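Local atomic coordinates of exopolyphosphatase (Aquifex aeolicus, PDB entry 1T6C), a protein that binds calcium and probably hydrolyses the phosphoanhydride bonds of inorganic polyphosphate and guanosine pentaphosphate. Residues K204-I209 against F288-L293; L134-E139 against T208-G213. All blocks are in the same frame, centred on the assembly; numbering follows the deposited sequence.

Contact 1 of 2, residues K204-I209 against F288-L293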
ATOM      1  N   LYS A 204      21.020  -1.712   2.290  1.00 19.81           N
ATOM      2  CA  LYS A 204      21.842  -1.556   1.100  1.00 20.91           C
ATOM      3  C   LYS A 204      22.133  -0.039   0.956  1.00 21.27           C
ATOM      4  O   LYS A 204      21.327   0.815   1.386  1.00 19.10           O
ATOM      5  CB  LYS A 204      21.095  -2.065  -0.155  1.00 21.64           C
ATOM      6  CG  LYS A 204      20.864  -3.543  -0.214  1.00 24.59           C
ATOM      7  CD  LYS A 204      20.184  -3.928  -1.522  1.00 27.35           C
ATOM      8  CE  LYS A 204      19.692  -5.366  -1.543  1.00 30.03           C
ATOM      9  NZ  LYS A 204      20.249  -6.302  -0.508  1.00 32.86           N
ATOM     10  N   PRO A 205      23.270   0.334   0.365  1.00 20.99           N
ATOM     11  CA  PRO A 205      23.492   1.745   0.057  1.00 20.99           C
ATOM     12  C   PRO A 205      22.490   2.250  -0.981  1.00 19.59           C
ATOM     13  O   PRO A 205      22.354   1.655  -2.042  1.00 20.24           O
ATOM     14  CB  PRO A 205      24.910   1.768  -0.530  1.00 21.17           C
ATOM     15  CG  PRO A 205      25.501   0.486  -0.134  1.00 22.01           C
ATOM     16  CD  PRO A 205      24.403  -0.498  -0.077  1.00 22.27           C
ATOM     17  N   VAL A 206      21.807   3.343  -0.672  1.00 18.95           N
ATOM     18  CA  VAL A 206      20.896   3.958  -1.635  1.00 19.28           C
ATOM     19  C   VAL A 206      21.027   5.470  -1.627  1.00 18.62           C
ATOM     20  O   VAL A 206      21.533   6.050  -0.665  1.00 18.64           O
ATOM     21  CB  VAL A 206      19.421   3.569  -1.349  1.00 19.79           C
ATOM     22  CG1 VAL A 206      19.282   2.074  -1.422  1.00 21.07           C
ATOM     23  CG2 VAL A 206      18.991   4.104  -0.020  1.00 20.42           C
ATOM     24  N   ASP A 207      20.629   6.092  -2.732  1.00 17.50           N
ATOM     25  CA  ASP A 207      20.599   7.534  -2.852  1.00 16.80           C
ATOM     26  C   ASP A 207      19.282   8.103  -2.360  1.00 16.45           C
ATOM     27  O   ASP A 207      19.260   9.169  -1.782  1.00 16.48           O
ATOM     28  CB  ASP A 207      20.783   7.963  -4.298  1.00 17.08           C
ATOM     29  CG  ASP A 207      22.166   7.648  -4.808  1.00 18.45           C
ATOM     30  OD1 ASP A 207      23.116   8.146  -4.160  1.00 19.89           O
ATOM     31  OD2 ASP A 207      22.377   6.867  -5.758  1.00 19.31           O
ATOM     32  N   THR A 208      18.167   7.421  -2.654  1.00 15.84           N
ATOM     33  CA  THR A 208      16.842   7.966  -2.410  1.00 15.69           C
ATOM     34  C   THR A 208      15.952   6.865  -1.838  1.00 14.52           C
ATOM     35  O   THR A 208      15.840   5.799  -2.417  1.00 16.01           O
ATOM     36  CB  THR A 208      16.181   8.450  -3.720  1.00 15.99           C
ATOM     37  OG1 THR A 208      17.031   9.377  -4.413  1.00 20.38           O
ATOM     38  CG2 THR A 208      14.848   9.209  -3.435  1.00 17.16           C
ATOM     39  N   ILE A 209      15.307   7.173  -0.726  1.00 13.72           N
ATOM     40  CA  ILE A 209      14.243   6.357  -0.157  1.00 12.67           C
ATOM     41  C   ILE A 209      12.907   7.024  -0.411  1.00 11.49           C
ATOM     42  O   ILE A 209      12.722   8.202  -0.128  1.00 10.20           O
ATOM     43  CB  ILE A 209      14.451   6.143   1.348  1.00 12.95           C
ATOM     44  CG1 ILE A 209      15.728   5.323   1.575  1.00 14.49           C
ATOM     45  CG2 ILE A 209      13.241   5.431   1.931  1.00 13.05           C
ATOM     46  CD1 ILE A 209      16.086   5.123   3.032  1.00 15.00           C
ATOM     47  N   PHE A 288      19.323   2.342   7.202  1.00 14.05           N
ATOM     48  CA  PHE A 288      19.868   2.667   5.894  1.00 13.99           C
ATOM     49  C   PHE A 288      20.815   3.868   5.938  1.00 14.70           C
ATOM     50  O   PHE A 288      21.381   4.248   4.926  1.00 14.85           O
ATOM     51  CB  PHE A 288      18.737   2.959   4.926  1.00 14.00           C
ATOM     52  CG  PHE A 288      18.124   1.745   4.335  1.00 16.23           C
ATOM     53  CD1 PHE A 288      17.246   0.953   5.078  1.00 16.91           C
ATOM     54  CD2 PHE A 288      18.418   1.379   3.035  1.00 17.01           C
ATOM     55  CE1 PHE A 288      16.646  -0.196   4.510  1.00 16.68           C
ATOM     56  CE2 PHE A 288      17.820   0.256   2.477  1.00 18.77           C
ATOM     57  CZ  PHE A 288      16.945  -0.518   3.216  1.00 16.73           C
ATOM     58  N   GLU A 289      20.922   4.485   7.103  1.00 14.36           N
ATOM     59  CA  GLU A 289      21.762   5.659   7.327  1.00 15.09           C
ATOM     60  C   GLU A 289      21.393   6.819   6.402  1.00 15.48           C
ATOM     61  O   GLU A 289      22.250   7.472   5.810  1.00 15.81           O
ATOM     62  CB  GLU A 289      23.233   5.261   7.250  1.00 15.59           C
ATOM     63  CG  GLU A 289      23.651   4.214   8.271  1.00 17.61           C
ATOM     64  CD  GLU A 289      25.119   3.858   8.094  1.00 22.93           C
ATOM     65  OE1 GLU A 289      25.957   4.709   8.430  1.00 21.93           O
ATOM     66  OE2 GLU A 289      25.425   2.750   7.591  1.00 26.82           O
ATOM     67  N   LYS A 290      20.072   7.058   6.258  1.00 15.05           N
ATOM     68  CA  LYS A 290      19.569   8.134   5.424  1.00 14.98           C
ATOM     69  C   LYS A 290      18.799   9.132   6.261  1.00 14.91           C
ATOM     70  O   LYS A 290      18.059   8.769   7.167  1.00 15.83           O
ATOM     71  CB  LYS A 290      18.688   7.574   4.289  0.60 15.36           C
ATOM     72  CG  LYS A 290      19.413   6.580   3.391  0.60 16.61           C
ATOM     73  CD  LYS A 290      20.315   7.313   2.362  0.60 18.46           C
ATOM     74  CE  LYS A 290      19.461   7.979   1.269  0.60 20.60           C
ATOM     75  NZ  LYS A 290      19.612   9.463   1.168  0.60 23.68           N
ATOM     76  N   ASP A 291      18.964  10.406   5.965  1.00 15.40           N
ATOM     77  CA  ASP A 291      18.378  11.409   6.818  1.00 15.75           C
ATOM     78  C   ASP A 291      16.938  11.752   6.452  1.00 14.15           C
ATOM     79  O   ASP A 291      16.290  12.474   7.184  1.00 13.64           O
ATOM     80  CB  ASP A 291      19.201  12.681   6.790  1.00 16.67           C
ATOM     81  CG  ASP A 291      20.528  12.538   7.515  1.00 20.77           C
ATOM     82  OD1 ASP A 291      20.671  11.699   8.449  1.00 22.62           O
ATOM     83  OD2 ASP A 291      21.482  13.250   7.181  1.00 27.15           O
ATOM     84  N   CYS A 292      16.465  11.286   5.302  1.00 14.84           N
ATOM     85  CA  CYS A 292      15.101  11.627   4.879  1.00 15.05           C
ATOM     86  C   CYS A 292      14.572  10.668   3.833  1.00 14.32           C
ATOM     87  O   CYS A 292      15.322   9.899   3.214  1.00 14.23           O
ATOM     88  CB  CYS A 292      15.027  13.040   4.341  1.00 16.09           C
ATOM     89  SG  CYS A 292      15.819  13.233   2.753  1.00 21.78           S
ATOM     90  N   LEU A 293      13.267  10.753   3.626  1.00 14.17           N
ATOM     91  CA  LEU A 293      12.604  10.053   2.563  1.00 13.26           C
ATOM     92  C   LEU A 293      11.620  10.997   1.874  1.00 13.30           C
ATOM     93  O   LEU A 293      11.286  12.057   2.412  1.00 14.27           O
ATOM     94  CB  LEU A 293      11.884   8.814   3.069  1.00 13.26           C
ATOM     95  CG  LEU A 293      10.804   8.991   4.138  1.00 11.46           C
ATOM     96  CD1 LEU A 293       9.484   9.550   3.583  1.00 11.60           C
ATOM     97  CD2 LEU A 293      10.558   7.636   4.844  1.00 14.70           C
TER
HETATM   98  O   HOH W   1      21.559   3.464   2.413  1.00 29.99           O
HETATM   99  O   HOH W   2      16.037   9.655   0.577  1.00 22.47           O
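Ile-209 reaches across to Leu-293, Lys-290 and Phe-288, and its two branches go to different partners. CB comes within 4.1 Å of Leu-293 CB, and the CG2 branch comes closer to that same Leu-293 CB, at 3.8 Å. CG1 leaves on the other branch, beside the backbone N (chi1 -65°), and the extended chi2 of 176° carries CD1 onward to the turn after helix 274-288. There the CD1 methyl lies 3.6 Å from Lys-290 CG and 3.9 Å from Phe-288 CB.

The Phe-288 ring turns obliquely to Val-206 CG2, while its CD2 lies 3.4 Å from Lys-204 O; Tyr-152 and Phe-154 of strand 149-156 also touch this ring. Lys-290 bends along the 204-209 backbone, and its NZ donates to Asp-207 O at 3.0 Å from well above the carbonyl plane (56° out of it). A second conformer of this lysine was modelled, so that bond and the CG contact are doubtful as permanent features.

Two waters fill in for direct backbone pairing. One is held by Lys-204 O, Val-206 N and Phe-288 O. The other accepts from Ile-209 N at 2.9 Å and donates to Cys-292 O at 2.7 Å. Further on, Ile-209 O receives a CA-H...O contact from Leu-293, and Ile-209 pairs through its backbone with Ile-294. This is the splayed start of two neighbouring parallel strands, 208-212 and 292-296, in the six-stranded mixed sheet of an actin-like domain, the second entered through a Schellman turn at Glu-289.

Contact 2 of 2, residues L134-E139 against T208-G213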
ATOM      1  N   LEU A 134       7.244  10.223  -9.369  1.00 11.70           N
ATOM      2  CA  LEU A 134       8.267  10.975  -8.633  1.00 11.90           C
ATOM      3  C   LEU A 134       9.615  11.044  -9.336  1.00 13.24           C
ATOM      4  O   LEU A 134      10.398  11.956  -9.049  1.00 14.95           O
ATOM      5  CB  LEU A 134       8.481  10.392  -7.232  1.00 12.32           C
ATOM      6  CG  LEU A 134       7.352  10.673  -6.220  1.00 12.34           C
ATOM      7  CD1 LEU A 134       7.628   9.874  -4.944  1.00 12.71           C
ATOM      8  CD2 LEU A 134       7.222  12.164  -5.916  1.00 13.61           C
ATOM      9  N   LYS A 135       9.890  10.078 -10.191  1.00 14.26           N
ATOM     10  CA  LYS A 135      11.179   9.992 -10.920  1.00 15.87           C
ATOM     11  C   LYS A 135      12.374  10.178  -9.978  1.00 15.68           C
ATOM     12  O   LYS A 135      13.227  11.030 -10.207  1.00 17.68           O
ATOM     13  CB  LYS A 135      11.188  10.994 -12.106  1.00 17.20           C
ATOM     14  CG  LYS A 135      10.055  10.718 -13.111  1.00 21.87           C
ATOM     15  CD  LYS A 135       9.900  11.727 -14.271  1.00 25.65           C
ATOM     16  CE  LYS A 135       8.390  11.938 -14.638  1.00 26.39           C
ATOM     17  NZ  LYS A 135       7.601  10.722 -15.127  1.00 22.49           N
ATOM     18  N   PRO A 136      12.453   9.402  -8.904  1.00 15.92           N
ATOM     19  CA  PRO A 136      13.540   9.570  -7.935  1.00 16.48           C
ATOM     20  C   PRO A 136      14.889   9.252  -8.598  1.00 17.60           C
ATOM     21  O   PRO A 136      14.975   8.385  -9.464  1.00 18.07           O
ATOM     22  CB  PRO A 136      13.210   8.540  -6.859  1.00 15.99           C
ATOM     23  CG  PRO A 136      12.422   7.532  -7.572  1.00 15.91           C
ATOM     24  CD  PRO A 136      11.564   8.287  -8.526  1.00 14.85           C
ATOM     25  N   GLU A 137      15.924   9.947  -8.146  1.00 18.52           N
ATOM     26  CA  GLU A 137      17.249   9.831  -8.743  1.00 19.79           C
ATOM     27  C   GLU A 137      18.145   8.827  -8.064  1.00 17.68           C
ATOM     28  O   GLU A 137      18.027   8.525  -6.875  1.00 19.16           O
ATOM     29  CB  GLU A 137      17.942  11.190  -8.691  1.00 21.02           C
ATOM     30  CG  GLU A 137      17.399  12.191  -9.676  1.00 26.17           C
ATOM     31  CD  GLU A 137      18.161  13.495  -9.627  1.00 32.87           C
ATOM     32  OE1 GLU A 137      18.344  14.040  -8.515  1.00 38.33           O
ATOM     33  OE2 GLU A 137      18.582  13.970 -10.698  1.00 38.87           O
ATOM     34  N   GLY A 138      19.107   8.325  -8.833  1.00 17.51           N
ATOM     35  CA  GLY A 138      20.091   7.425  -8.317  1.00 16.32           C
ATOM     36  C   GLY A 138      19.538   6.064  -7.979  1.00 16.06           C
ATOM     37  O   GLY A 138      18.578   5.607  -8.590  1.00 15.76           O
ATOM     38  N   GLU A 139      20.173   5.414  -7.029  1.00 15.66           N
ATOM     39  CA  GLU A 139      19.772   4.111  -6.545  1.00 15.78           C
ATOM     40  C   GLU A 139      18.631   4.352  -5.581  1.00 14.77           C
ATOM     41  O   GLU A 139      18.763   5.089  -4.597  1.00 15.54           O
ATOM     42  CB  GLU A 139      20.920   3.395  -5.837  1.00 16.44           C
ATOM     43  CG  GLU A 139      22.103   3.026  -6.740  1.00 19.60           C
ATOM     44  CD  GLU A 139      21.697   2.224  -7.963  1.00 23.74           C
ATOM     45  OE1 GLU A 139      20.963   1.242  -7.800  1.00 27.74           O
ATOM     46  OE2 GLU A 139      22.094   2.596  -9.083  1.00 28.75           O
ATOM     47  N   THR A 208      18.167   7.421  -2.654  1.00 15.84           N
ATOM     48  CA  THR A 208      16.842   7.966  -2.410  1.00 15.69           C
ATOM     49  C   THR A 208      15.952   6.865  -1.838  1.00 14.52           C
ATOM     50  O   THR A 208      15.840   5.799  -2.417  1.00 16.01           O
ATOM     51  CB  THR A 208      16.181   8.450  -3.720  1.00 15.99           C
ATOM     52  OG1 THR A 208      17.031   9.377  -4.413  1.00 20.38           O
ATOM     53  CG2 THR A 208      14.848   9.209  -3.435  1.00 17.16           C
ATOM     54  N   ILE A 209      15.307   7.173  -0.726  1.00 13.72           N
ATOM     55  CA  ILE A 209      14.243   6.357  -0.157  1.00 12.67           C
ATOM     56  C   ILE A 209      12.907   7.024  -0.411  1.00 11.49           C
ATOM     57  O   ILE A 209      12.722   8.202  -0.128  1.00 10.20           O
ATOM     58  CB  ILE A 209      14.451   6.143   1.348  1.00 12.95           C
ATOM     59  CG1 ILE A 209      15.728   5.323   1.575  1.00 14.49           C
ATOM     60  CG2 ILE A 209      13.241   5.431   1.931  1.00 13.05           C
ATOM     61  CD1 ILE A 209      16.086   5.123   3.032  1.00 15.00           C
ATOM     62  N   VAL A 210      11.942   6.241  -0.900  1.00 11.46           N
ATOM     63  CA  VAL A 210      10.594   6.724  -1.104  1.00 11.41           C
ATOM     64  C   VAL A 210       9.679   5.890  -0.243  1.00 11.07           C
ATOM     65  O   VAL A 210       9.735   4.662  -0.305  1.00 11.33           O
ATOM     66  CB  VAL A 210      10.144   6.556  -2.559  1.00 11.14           C
ATOM     67  CG1 VAL A 210       8.735   7.031  -2.753  1.00 11.24           C
ATOM     68  CG2 VAL A 210      11.066   7.328  -3.492  1.00 11.70           C
ATOM     69  N   GLY A 211       8.877   6.564   0.572  1.00  9.77           N
ATOM     70  CA  GLY A 211       7.943   5.885   1.453  1.00  9.71           C
ATOM     71  C   GLY A 211       6.508   5.934   0.937  1.00 10.54           C
ATOM     72  O   GLY A 211       6.025   6.957   0.486  1.00 10.02           O
ATOM     73  N   LEU A 212       5.835   4.800   1.035  1.00 10.21           N
ATOM     74  CA  LEU A 212       4.414   4.609   0.600  1.00 11.14           C
ATOM     75  C   LEU A 212       3.546   4.021   1.679  1.00 11.05           C
ATOM     76  O   LEU A 212       4.027   3.279   2.538  1.00 10.93           O
ATOM     77  CB  LEU A 212       4.323   3.624  -0.590  1.00 12.23           C
ATOM     78  CG  LEU A 212       4.797   4.034  -1.982  1.00 15.17           C
ATOM     79  CD1 LEU A 212       6.207   4.625  -2.004  1.00 16.82           C
ATOM     80  CD2 LEU A 212       4.738   2.870  -2.902  1.00 16.42           C
ATOM     81  N   GLY A 213       2.235   4.263   1.535  1.00 11.03           N
ATOM     82  CA  GLY A 213       1.206   3.661   2.370  1.00 11.14           C
ATOM     83  C   GLY A 213       0.518   4.663   3.258  1.00 11.46           C
ATOM     84  O   GLY A 213       0.900   5.838   3.343  1.00 10.90           O
TER
HETATM   85  O   HOH W   3      15.433  11.910  -6.181  1.00 26.24           O
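Thr-208 meets the 137-139 backbone with two donors. Its OG1 donates to Glu-137 O at 2.8 Å, in the carbonyl plane and on a lone pair (C=O...donor angle 144°). Its backbone N donates at 3.1 Å to Glu-139 O, an oxygen that Asp-207 N probably shares, with an N-H...O angle of 155°. With OG1 beside the backbone N (chi1 -54°), hydroxyl and amide can reach carbonyls two residues apart in 137-139, while the CG2 methyl runs along the strand and is met at its flank by Pro-136 CB, 3.9 Å away. With an alanine in place of Thr-208, Glu-137 O would probably lose its hydroxyl donor and a gap would be likely to open beside Pro-136.

Thr-208 bonds through its backbone to Cys-141 as well as Glu-139, the two-partner pattern of a parallel ladder; strand 208-212 lies beside strand 139-146, where the loop after helix 119-133 feeds into the sheet.

Several other polar atoms of this loop have partners too. Glu-137 N donates to a water at 2.8 Å, which makes a weak bond to Thr-208 OG1. Glu-139 N is taken up by Asp-207 OD2, and Glu-139 OE1 forms a salt bridge with Arg-161. Beyond these polar groups the contact is apolar: Val-210 CG2 lies 4.2 Å from Pro-136 CB, and Val-210 CG1 meets Leu-134 CD1 at 3.8 Å.

Contacts 1 and 2 share Thr-208 and Ile-209 on one strand, whose alternating side chains divide the work: Ile-209 points to 288-293, Thr-208 and Val-210 to 134-139. Their centres are 9 Å apart, and they touch directly, since Asp-207 N lies 2.8 Å from Glu-139 O, a probable hydrogen bond, while Val-206 CB packs 3.6 Å from that same oxygen. In the sheet, strand 208-212 lies between strands 139-146 and 292-296. Neither contact reaches the calcium: the side chains of Val-210 and Ile-209 are about 13 and 14 Å from it. The relation is through the sheet, as strand 139-146 carries the metal-site residues Asp-144 and Gly-146.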